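Local atomic coordinates of galactose-binding like protein (Bacteroides thetaiotaomicron, PDB entry 7M1A), a protein that is a SusE-like, calcium-binding member of the galactose-binding-like family and probably takes part in recognising, and perhaps degrading, carbohydrate. Residues V57-F71 and A142-I156. Numbering follows the deposited sequence.
Sequences VFTFDLGVLAKLSRF and ANVPLDMPRVRYIRI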
ATOM      1  N   VAL A  57      13.189   6.090  -0.036  1.00  7.96           N
ATOM      2  CA  VAL A  57      12.876   5.369  -1.271  1.00  7.07           C
ATOM      3  C   VAL A  57      11.452   4.813  -1.160  1.00  6.58           C
ATOM      4  O   VAL A  57      11.149   4.186  -0.179  1.00  8.27           O
ATOM      5  CB  VAL A  57      13.920   4.257  -1.563  1.00  9.18           C
ATOM      6  CG1 VAL A  57      13.508   3.374  -2.735  1.00 11.97           C
ATOM      7  CG2 VAL A  57      15.311   4.804  -1.690  1.00 11.76           C
ATOM      8  N   PHE A  58      10.654   4.943  -2.235  1.00  6.77           N
ATOM      9  CA  PHE A  58       9.400   4.180  -2.233  1.00  5.90           C
ATOM     10  C   PHE A  58       9.122   3.775  -3.689  1.00  5.26           C
ATOM     11  O   PHE A  58       9.766   4.241  -4.643  1.00  6.37           O
ATOM     12  CB  PHE A  58       8.263   4.999  -1.588  1.00  7.10           C
ATOM     13  CG  PHE A  58       7.878   6.237  -2.332  1.00  6.79           C
ATOM     14  CD1 PHE A  58       7.011   6.224  -3.416  1.00  7.60           C
ATOM     15  CD2 PHE A  58       8.500   7.453  -1.999  1.00  7.92           C
ATOM     16  CE1 PHE A  58       6.702   7.370  -4.139  1.00  8.00           C
ATOM     17  CE2 PHE A  58       8.212   8.611  -2.726  1.00  8.71           C
ATOM     18  CZ  PHE A  58       7.355   8.583  -3.828  1.00  8.57           C
ATOM     19  N   THR A  59       8.196   2.800  -3.818  1.00  5.97           N
ATOM     20  CA  THR A  59       8.064   2.028  -5.040  1.00  5.15           C
ATOM     21  C   THR A  59       6.575   1.934  -5.399  1.00  5.61           C
ATOM     22  O   THR A  59       5.718   1.702  -4.530  1.00  6.65           O
ATOM     23  CB  THR A  59       8.596   0.623  -4.785  1.00  6.07           C
ATOM     24  OG1 THR A  59       9.934   0.656  -4.255  1.00  6.32           O
ATOM     25  CG2 THR A  59       8.619  -0.222  -6.039  1.00  7.73           C
ATOM     26  N   PHE A  60       6.257   1.917  -6.708  1.00  5.89           N
ATOM     27  CA  PHE A  60       4.873   1.719  -7.151  1.00  5.48           C
ATOM     28  C   PHE A  60       4.846   1.157  -8.564  1.00  5.51           C
ATOM     29  O   PHE A  60       5.869   1.050  -9.213  1.00  6.92           O
ATOM     30  CB  PHE A  60       4.018   2.981  -7.004  1.00  6.52           C
ATOM     31  CG  PHE A  60       4.494   4.184  -7.750  1.00  5.54           C
ATOM     32  CD1 PHE A  60       5.498   4.991  -7.221  1.00  5.35           C
ATOM     33  CD2 PHE A  60       3.962   4.561  -8.995  1.00  6.51           C
ATOM     34  CE1 PHE A  60       5.885   6.197  -7.848  1.00  6.31           C
ATOM     35  CE2 PHE A  60       4.393   5.745  -9.654  1.00  7.71           C
ATOM     36  CZ  PHE A  60       5.328   6.549  -9.076  1.00  7.46           C
ATOM     37  N   ASP A  61       3.667   0.733  -8.999  1.00  7.40           N
ATOM     38  CA  ASP A  61       3.411   0.035 -10.249  1.00  6.36           C
ATOM     39  C   ASP A  61       2.502   0.959 -11.034  1.00  6.12           C
ATOM     40  O   ASP A  61       1.416   1.362 -10.543  1.00  7.28           O
ATOM     41  CB  ASP A  61       2.738  -1.275  -9.867  1.00  6.86           C
ATOM     42  CG  ASP A  61       2.374  -2.234 -10.962  1.00  7.13           C
ATOM     43  OD1 ASP A  61       2.421  -1.889 -12.153  1.00  8.61           O
ATOM     44  OD2 ASP A  61       2.108  -3.415 -10.597  1.00  9.18           O
ATOM     45  N   LEU A  62       2.843   1.238 -12.298  1.00  5.63           N
ATOM     46  CA  LEU A  62       2.003   2.048 -13.192  1.00  6.93           C
ATOM     47  C   LEU A  62       0.814   1.245 -13.721  1.00  7.23           C
ATOM     48  O   LEU A  62      -0.129   1.853 -14.255  1.00  8.89           O
ATOM     49  CB  LEU A  62       2.805   2.604 -14.405  1.00  7.86           C
ATOM     50  CG  LEU A  62       4.023   3.484 -14.050  1.00  7.33           C
ATOM     51  CD1 LEU A  62       4.896   3.711 -15.264  1.00  8.92           C
ATOM     52  CD2 LEU A  62       3.547   4.822 -13.460  1.00  8.58           C
ATOM     53  N   GLY A  63       0.852  -0.097 -13.597  1.00  7.09           N
ATOM     54  CA  GLY A  63      -0.282  -0.873 -14.077  1.00  8.95           C
ATOM     55  C   GLY A  63      -0.259  -1.105 -15.585  1.00 10.51           C
ATOM     56  O   GLY A  63      -1.134  -1.784 -16.096  1.00 15.00           O
ATOM     57  N   VAL A  64       0.733  -0.555 -16.289  1.00  9.70           N
ATOM     58  CA  VAL A  64       0.884  -0.722 -17.726  1.00 10.12           C
ATOM     59  C   VAL A  64       2.395  -0.668 -17.987  1.00  9.68           C
ATOM     60  O   VAL A  64       3.134  -0.085 -17.197  1.00 10.09           O
ATOM     61  CB  VAL A  64       0.177   0.430 -18.484  1.00 12.44           C
ATOM     62  CG1 VAL A  64      -1.344   0.352 -18.330  1.00 16.61           C
ATOM     63  CG2 VAL A  64       0.755   1.799 -18.099  1.00 13.66           C
ATOM     64  N   LEU A  65       2.822  -1.233 -19.120  1.00 11.92           N
ATOM     65  CA  LEU A  65       4.165  -1.050 -19.641  1.00 12.25           C
ATOM     66  C   LEU A  65       4.135   0.139 -20.580  1.00 12.87           C
ATOM     67  O   LEU A  65       3.369   0.132 -21.578  1.00 14.44           O
ATOM     68  CB  LEU A  65       4.613  -2.333 -20.385  1.00 13.30           C
ATOM     69  CG  LEU A  65       6.046  -2.307 -20.986  1.00 13.66           C
ATOM     70  CD1 LEU A  65       7.157  -2.205 -19.926  1.00 12.72           C
ATOM     71  CD2 LEU A  65       6.298  -3.574 -21.848  1.00 19.07           C
ATOM     72  N   ALA A  66       4.963   1.157 -20.239  1.00 10.31           N
ATOM     73  CA  ALA A  66       4.788   2.395 -20.972  1.00 11.25           C
ATOM     74  C   ALA A  66       6.115   2.863 -21.535  1.00  8.38           C
ATOM     75  O   ALA A  66       7.155   2.837 -20.823  1.00 10.24           O
ATOM     76  CB  ALA A  66       4.362   3.510 -20.009  1.00 14.12           C
ATOM     77  N   LYS A  67       5.956   3.476 -22.711  1.00 10.28           N
ATOM     78  CA  LYS A  67       7.127   4.324 -23.143  1.00  9.82           C
ATOM     79  C   LYS A  67       6.914   5.740 -22.577  1.00  6.87           C
ATOM     80  O   LYS A  67       5.954   6.417 -23.011  1.00 10.08           O
ATOM     81  CB  LYS A  67       7.273   4.393 -24.680  1.00 11.74           C
ATOM     82  CG  LYS A  67       8.496   5.177 -25.122  1.00 13.03           C
ATOM     83  CD  LYS A  67       9.786   4.485 -25.007  1.00 12.55           C
ATOM     84  CE  LYS A  67      10.883   5.168 -25.780  1.00 19.89           C
ATOM     85  NZ  LYS A  67      12.153   4.438 -25.585  1.00 22.08           N
ATOM     86  N   LEU A  68       7.690   6.134 -21.559  1.00  8.63           N
ATOM     87  CA  LEU A  68       7.367   7.359 -20.874  1.00  8.42           C
ATOM     88  C   LEU A  68       7.825   8.547 -21.734  1.00  7.31           C
ATOM     89  O   LEU A  68       8.918   8.578 -22.292  1.00  9.54           O
ATOM     90  CB  LEU A  68       8.102   7.448 -19.529  1.00  9.31           C
ATOM     91  CG  LEU A  68       7.630   6.400 -18.520  1.00  9.32           C
ATOM     92  CD1 LEU A  68       8.441   6.533 -17.227  1.00 10.73           C
ATOM     93  CD2 LEU A  68       6.138   6.572 -18.279  1.00 10.75           C
ATOM     94  N   SER A  69       7.040   9.641 -21.641  1.00  8.14           N
ATOM     95  CA  SER A  69       7.349  10.901 -22.326  1.00  8.01           C
ATOM     96  C   SER A  69       7.571  12.069 -21.354  1.00  7.77           C
ATOM     97  O   SER A  69       8.510  12.860 -21.546  1.00  8.61           O
ATOM     98  CB  SER A  69       6.284  11.214 -23.289  1.00 10.44           C
ATOM     99  OG  SER A  69       5.031  11.378 -22.629  1.00 13.84           O
ATOM    100  N   ARG A  70       6.759  12.156 -20.266  1.00  7.86           N
ATOM    101  CA  ARG A  70       6.906  13.276 -19.357  1.00  7.53           C
ATOM    102  C   ARG A  70       6.541  12.848 -17.943  1.00  5.83           C
ATOM    103  O   ARG A  70       5.802  11.842 -17.720  1.00  7.79           O
ATOM    104  CB  ARG A  70       5.983  14.442 -19.820  1.00 10.06           C
ATOM    105  CG  ARG A  70       6.282  14.988 -21.218  1.00  9.54           C
ATOM    106  CD  ARG A  70       5.639  16.361 -21.461  1.00 12.97           C
ATOM    107  NE  ARG A  70       6.326  17.508 -20.877  1.00  9.80           N
ATOM    108  CZ  ARG A  70       6.001  18.080 -19.727  1.00  9.54           C
ATOM    109  NH1 ARG A  70       4.801  17.813 -19.174  1.00 10.43           N
ATOM    110  NH2 ARG A  70       6.685  19.052 -19.175  1.00 12.89           N
ATOM    111  N   PHE A  71       7.074  13.643 -16.981  1.00  7.28           N
ATOM    112  CA  PHE A  71       6.858  13.446 -15.557  1.00  6.23           C
ATOM    113  C   PHE A  71       6.626  14.795 -14.899  1.00  6.96           C
ATOM    114  O   PHE A  71       7.296  15.781 -15.284  1.00  8.12           O
ATOM    115  CB  PHE A  71       8.043  12.679 -14.945  1.00  7.23           C
ATOM    116  CG  PHE A  71       8.016  12.613 -13.447  1.00  7.52           C
ATOM    117  CD1 PHE A  71       7.198  11.710 -12.778  1.00  9.09           C
ATOM    118  CD2 PHE A  71       8.722  13.580 -12.717  1.00  7.58           C
ATOM    119  CE1 PHE A  71       7.242  11.687 -11.390  1.00 10.58           C
ATOM    120  CE2 PHE A  71       8.765  13.513 -11.349  1.00  8.94           C
ATOM    121  CZ  PHE A  71       8.027  12.585 -10.690  1.00  8.40           C
ATOM    122  N   ALA A 142       9.387  17.449 -16.396  1.00  8.09           N
ATOM    123  CA  ALA A 142      10.538  16.919 -17.127  1.00  7.48           C
ATOM    124  C   ALA A 142      10.077  16.100 -18.319  1.00  7.31           C
ATOM    125  O   ALA A 142       9.045  15.436 -18.220  1.00  9.57           O
ATOM    126  CB  ALA A 142      11.373  16.100 -16.227  1.00 11.10           C
ATOM    127  N   ASN A 143      10.845  16.174 -19.399  1.00  7.12           N
ATOM    128  CA  ASN A 143      10.687  15.213 -20.478  1.00  7.35           C
ATOM    129  C   ASN A 143      11.620  14.031 -20.226  1.00  9.43           C
ATOM    130  O   ASN A 143      12.745  14.167 -19.807  1.00 12.31           O
ATOM    131  CB  ASN A 143      11.160  15.892 -21.795  1.00  7.52           C
ATOM    132  CG  ASN A 143      10.205  17.042 -22.137  1.00  7.11           C
ATOM    133  OD1 ASN A 143       8.975  16.998 -21.955  1.00 10.90           O
ATOM    134  ND2 ASN A 143      10.731  18.133 -22.689  1.00  7.89           N
ATOM    135  N   VAL A 144      11.097  12.828 -20.474  1.00  9.43           N
ATOM    136  CA  VAL A 144      11.923  11.618 -20.310  1.00  8.78           C
ATOM    137  C   VAL A 144      12.662  11.336 -21.601  1.00 11.20           C
ATOM    138  O   VAL A 144      12.024  11.330 -22.641  1.00 14.29           O
ATOM    139  CB  VAL A 144      10.944  10.489 -19.916  1.00  9.83           C
ATOM    140  CG1 VAL A 144      11.702   9.175 -19.880  1.00 11.44           C
ATOM    141  CG2 VAL A 144      10.197  10.723 -18.606  1.00 12.54           C
ATOM    142  N   PRO A 145      14.014  11.155 -21.578  1.00 14.04           N
ATOM    143  CA  PRO A 145      14.731  10.921 -22.845  1.00 13.01           C
ATOM    144  C   PRO A 145      14.129   9.770 -23.635  1.00 12.61           C
ATOM    145  O   PRO A 145      13.784   8.740 -23.021  1.00 13.68           O
ATOM    146  CB  PRO A 145      16.136  10.603 -22.370  1.00 15.53           C
ATOM    147  CG  PRO A 145      16.244  11.370 -21.044  1.00 19.76           C
ATOM    148  CD  PRO A 145      14.879  11.239 -20.385  1.00 11.65           C
ATOM    149  N   LEU A 146      14.169   9.834 -24.982  1.00 11.13           N
ATOM    150  CA  LEU A 146      13.699   8.771 -25.905  1.00 11.76           C
ATOM    151  C   LEU A 146      14.583   7.529 -25.811  1.00 12.00           C
ATOM    152  O   LEU A 146      14.027   6.443 -26.008  1.00 18.34           O
ATOM    153  CB  LEU A 146      13.771   9.317 -27.348  1.00 17.08           C
ATOM    154  CG  LEU A 146      13.292   8.373 -28.443  1.00 20.34           C
ATOM    155  CD1 LEU A 146      11.787   8.178 -28.354  1.00 25.90           C
ATOM    156  CD2 LEU A 146      13.656   8.909 -29.809  1.00 27.52           C
ATOM    157  N   ASP A 147      15.799   7.602 -25.320  1.00 11.13           N
ATOM    158  CA  ASP A 147      16.552   6.349 -25.181  1.00 15.99           C
ATOM    159  C   ASP A 147      16.268   5.582 -23.904  1.00 20.66           C
ATOM    160  O   ASP A 147      16.812   4.494 -23.743  1.00 16.49           O
ATOM    161  CB  ASP A 147      18.039   6.618 -25.327  1.00 21.82           C
ATOM    162  CG  ASP A 147      18.693   7.413 -24.232  1.00 24.88           C
ATOM    163  OD1 ASP A 147      18.043   7.803 -23.222  1.00 27.63           O
ATOM    164  OD2 ASP A 147      19.933   7.572 -24.407  1.00 29.66           O
HETATM  165  N   MSE A 148      15.363   6.050 -23.032  1.00 15.09           N
HETATM  166  CA  MSE A 148      15.004   5.218 -21.881  1.00 12.47           C
HETATM  167  C   MSE A 148      14.165   4.030 -22.332  1.00 13.80           C
HETATM  168  O   MSE A 148      13.351   4.187 -23.224  1.00 14.62           O
HETATM  169  CB  MSE A 148      14.198   6.131 -20.922  1.00 10.13           C
HETATM  170  CG  MSE A 148      15.166   7.156 -20.222  1.00 14.81           C
HETATM  171 SE   MSE A 148      16.656   6.369 -19.219  0.73 11.71          SE
HETATM  172  CE  MSE A 148      16.528   4.642 -18.443  1.00 24.69           C
ATOM    173  N   PRO A 149      14.277   2.859 -21.628  1.00 13.70           N
ATOM    174  CA  PRO A 149      13.438   1.717 -21.959  1.00 12.25           C
ATOM    175  C   PRO A 149      12.012   1.964 -21.483  1.00  9.70           C
ATOM    176  O   PRO A 149      11.723   2.789 -20.582  1.00 10.08           O
ATOM    177  CB  PRO A 149      13.966   0.563 -21.102  1.00 15.02           C
ATOM    178  CG  PRO A 149      14.688   1.281 -19.929  1.00 13.62           C
ATOM    179  CD  PRO A 149      15.171   2.612 -20.480  1.00 15.01           C
ATOM    180  N   ARG A 150      11.086   1.166 -22.055  1.00 10.46           N
ATOM    181  CA  ARG A 150       9.740   1.100 -21.490  1.00  9.41           C
ATOM    182  C   ARG A 150       9.791   0.542 -20.080  1.00 11.56           C
ATOM    183  O   ARG A 150      10.631  -0.315 -19.754  1.00 10.57           O
ATOM    184  CB  ARG A 150       8.787   0.228 -22.319  1.00 10.24           C
ATOM    185  CG  ARG A 150       8.550   0.771 -23.717  1.00 12.71           C
ATOM    186  CD  ARG A 150       7.241   0.296 -24.339  1.00 13.28           C
ATOM    187  NE  ARG A 150       7.323  -1.098 -24.614  1.00 14.66           N
ATOM    188  CZ  ARG A 150       6.265  -1.815 -25.039  1.00 16.98           C
ATOM    189  NH1 ARG A 150       5.047  -1.310 -25.167  1.00 23.93           N
ATOM    190  NH2 ARG A 150       6.418  -3.098 -25.281  1.00 20.64           N
ATOM    191  N   VAL A 151       8.938   1.104 -19.200  1.00  9.12           N
ATOM    192  CA  VAL A 151       8.913   0.655 -17.802  1.00  8.15           C
ATOM    193  C   VAL A 151       7.499   0.577 -17.280  1.00  8.13           C
ATOM    194  O   VAL A 151       6.597   1.124 -17.878  1.00 10.17           O
ATOM    195  CB  VAL A 151       9.679   1.653 -16.873  1.00  9.26           C
ATOM    196  CG1 VAL A 151      11.198   1.641 -17.152  1.00 10.30           C
ATOM    197  CG2 VAL A 151       9.206   3.149 -16.990  1.00  8.25           C
ATOM    198  N   ARG A 152       7.310  -0.372 -16.332  1.00  8.14           N
ATOM    199  CA  ARG A 152       6.062  -0.481 -15.649  1.00  8.97           C
ATOM    200  C   ARG A 152       6.141  -0.144 -14.161  1.00  8.12           C
ATOM    201  O   ARG A 152       5.143   0.321 -13.626  1.00 10.54           O
ATOM    202  CB  ARG A 152       5.590  -1.943 -15.774  1.00  9.98           C
ATOM    203  CG  ARG A 152       4.326  -2.235 -14.966  1.00 10.77           C
ATOM    204  CD  ARG A 152       3.673  -3.558 -15.298  1.00 13.06           C
ATOM    205  NE  ARG A 152       2.582  -3.722 -14.327  1.00 15.65           N
ATOM    206  CZ  ARG A 152       1.763  -4.746 -14.384  1.00 25.05           C
ATOM    207  NH1 ARG A 152       1.867  -5.610 -15.387  1.00 36.10           N
ATOM    208  NH2 ARG A 152       0.803  -4.903 -13.483  1.00 31.50           N
ATOM    209  N   TYR A 153       7.301  -0.244 -13.552  1.00  7.51           N
ATOM    210  CA  TYR A 153       7.456  -0.042 -12.111  1.00  7.38           C
ATOM    211  C   TYR A 153       8.350   1.157 -11.892  1.00  7.62           C
ATOM    212  O   TYR A 153       9.257   1.368 -12.708  1.00  7.53           O
ATOM    213  CB  TYR A 153       8.080  -1.300 -11.493  1.00  7.40           C
ATOM    214  CG  TYR A 153       7.257  -2.503 -11.843  1.00  8.11           C
ATOM    215  CD1 TYR A 153       6.028  -2.803 -11.219  1.00 10.10           C
ATOM    216  CD2 TYR A 153       7.693  -3.363 -12.853  1.00  8.47           C
ATOM    217  CE1 TYR A 153       5.329  -3.955 -11.575  1.00 12.20           C
ATOM    218  CE2 TYR A 153       6.969  -4.475 -13.253  1.00 10.90           C
ATOM    219  CZ  TYR A 153       5.757  -4.755 -12.629  1.00 12.25           C
ATOM    220  OH  TYR A 153       5.036  -5.869 -13.021  1.00 18.10           O
ATOM    221  N   ILE A 154       8.060   1.886 -10.842  1.00  5.53           N
ATOM    222  CA  ILE A 154       8.763   3.149 -10.598  1.00  6.34           C
ATOM    223  C   ILE A 154       9.275   3.192  -9.175  1.00  5.92           C
ATOM    224  O   ILE A 154       8.631   2.696  -8.249  1.00  5.97           O
ATOM    225  CB  ILE A 154       7.816   4.337 -10.816  1.00  5.74           C
ATOM    226  CG1 ILE A 154       7.345   4.394 -12.285  1.00  6.87           C
ATOM    227  CG2 ILE A 154       8.480   5.679 -10.456  1.00  7.71           C
ATOM    228  CD1 ILE A 154       8.381   4.747 -13.306  1.00  8.95           C
ATOM    229  N   ARG A 155      10.444   3.808  -8.975  1.00  6.59           N
ATOM    230  CA  ARG A 155      10.904   4.197  -7.653  1.00  6.04           C
ATOM    231  C   ARG A 155      11.184   5.702  -7.647  1.00  5.87           C
ATOM    232  O   ARG A 155      11.724   6.269  -8.630  1.00  9.30           O
ATOM    233  CB  ARG A 155      12.130   3.433  -7.165  1.00  7.90           C
ATOM    234  CG  ARG A 155      11.752   2.062  -6.687  1.00  9.73           C
ATOM    235  CD  ARG A 155      13.037   1.270  -6.427  1.00  9.59           C
ATOM    236  NE  ARG A 155      12.765   0.632  -5.105  1.00  8.43           N
ATOM    237  CZ  ARG A 155      13.698  -0.034  -4.453  1.00  7.56           C
ATOM    238  NH1 ARG A 155      14.914  -0.218  -4.986  1.00  9.33           N
ATOM    239  NH2 ARG A 155      13.488  -0.504  -3.226  1.00  9.96           N
ATOM    240  N   ILE A 156      10.884   6.328  -6.507  1.00  7.79           N
ATOM    241  CA  ILE A 156      11.352   7.703  -6.275  1.00  7.85           C
ATOM    242  C   ILE A 156      12.308   7.682  -5.085  1.00  7.92           C
ATOM    243  O   ILE A 156      12.068   7.025  -4.074  1.00  8.47           O
ATOM    244  CB  ILE A 156      10.172   8.657  -6.096  1.00 10.06           C
ATOM    245  CG1 ILE A 156       9.496   8.827  -7.491  1.00 17.14           C
ATOM    246  CG2 ILE A 156      10.603  10.019  -5.538  1.00 10.15           C
ATOM    247  CD1 ILE A 156       8.228   9.649  -7.491  1.00 17.21           C
TER
HETATM  248  O   HOH W   1      -0.409  -4.252 -10.964  1.00 26.13           O
HETATM  249  O   HOH W   2      10.267   5.165 -21.112  1.00 12.46           O
HETATM  250  O   HOH W   3      11.212   7.187 -22.881  1.00 14.35           O
HETATM  251  O   HOH W   4      10.282   9.991 -24.752  1.00 27.10           O
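Arg-152 reaches Asp-61 where two antiparallel strands of a beta sandwich turn a corner together, and the pair illustrates how one side chain can span such a bend. Its CB and CG lie against the carbonyl oxygen of Val-64, CG at 3.3 Å from that O and over the centre of the Tyr-153 ring. With CG anti to the backbone N (chi1 174°) and the chain extended, CD passes 3.8 Å from Asp-61 OD1 and NE gives the syn lone pair of OD1 a nearly straight bond (172°) of 2.8 Å. OD1 lies in the guanidinium plane, at its edge, though guanidinium and carboxylate planes are 45° apart. Gly-63 C and Tyr-153 OH lie over opposite guanidinium faces. NH2 bonds OD2 weakly, supplemented by a water that accepts from NH2 and donates to OD2. OD1 also accepts a bond from Gly-63 N, from above the carboxylate plane, closing an Asx turn, while OD2 forms a salt bridge with Arg-9 NE of the second subunit.

On the 57-62 side of the corner, Phe-60 and Ile-154 form a hydrogen-bonded pair, Ile-154 CB sitting over one ring face, 3.9 Å from the Phe-60 centroid. On the other side Ala-66 pairs with Val-151, and Leu-68 CD1 presses tightly on Val-151 CG2. Lys-67 NZ is gripped by two carbonyls of the 145-148 turn, 2.7 Å from Met-148 O and 2.8 Å from Leu-146 O. Further on, Arg-70 NE bonds Asn-143 OD1, its NH2 turning to Gln-141.

In this C-terminal domain of a longer protein, strand 56-66 thus lies between strands 9-11 and 151-158, whereas strand 70-74 pairs with 140-143 and 169-176; Phe-60 and Phe-71 both meet Phe-175 of strand 169-176.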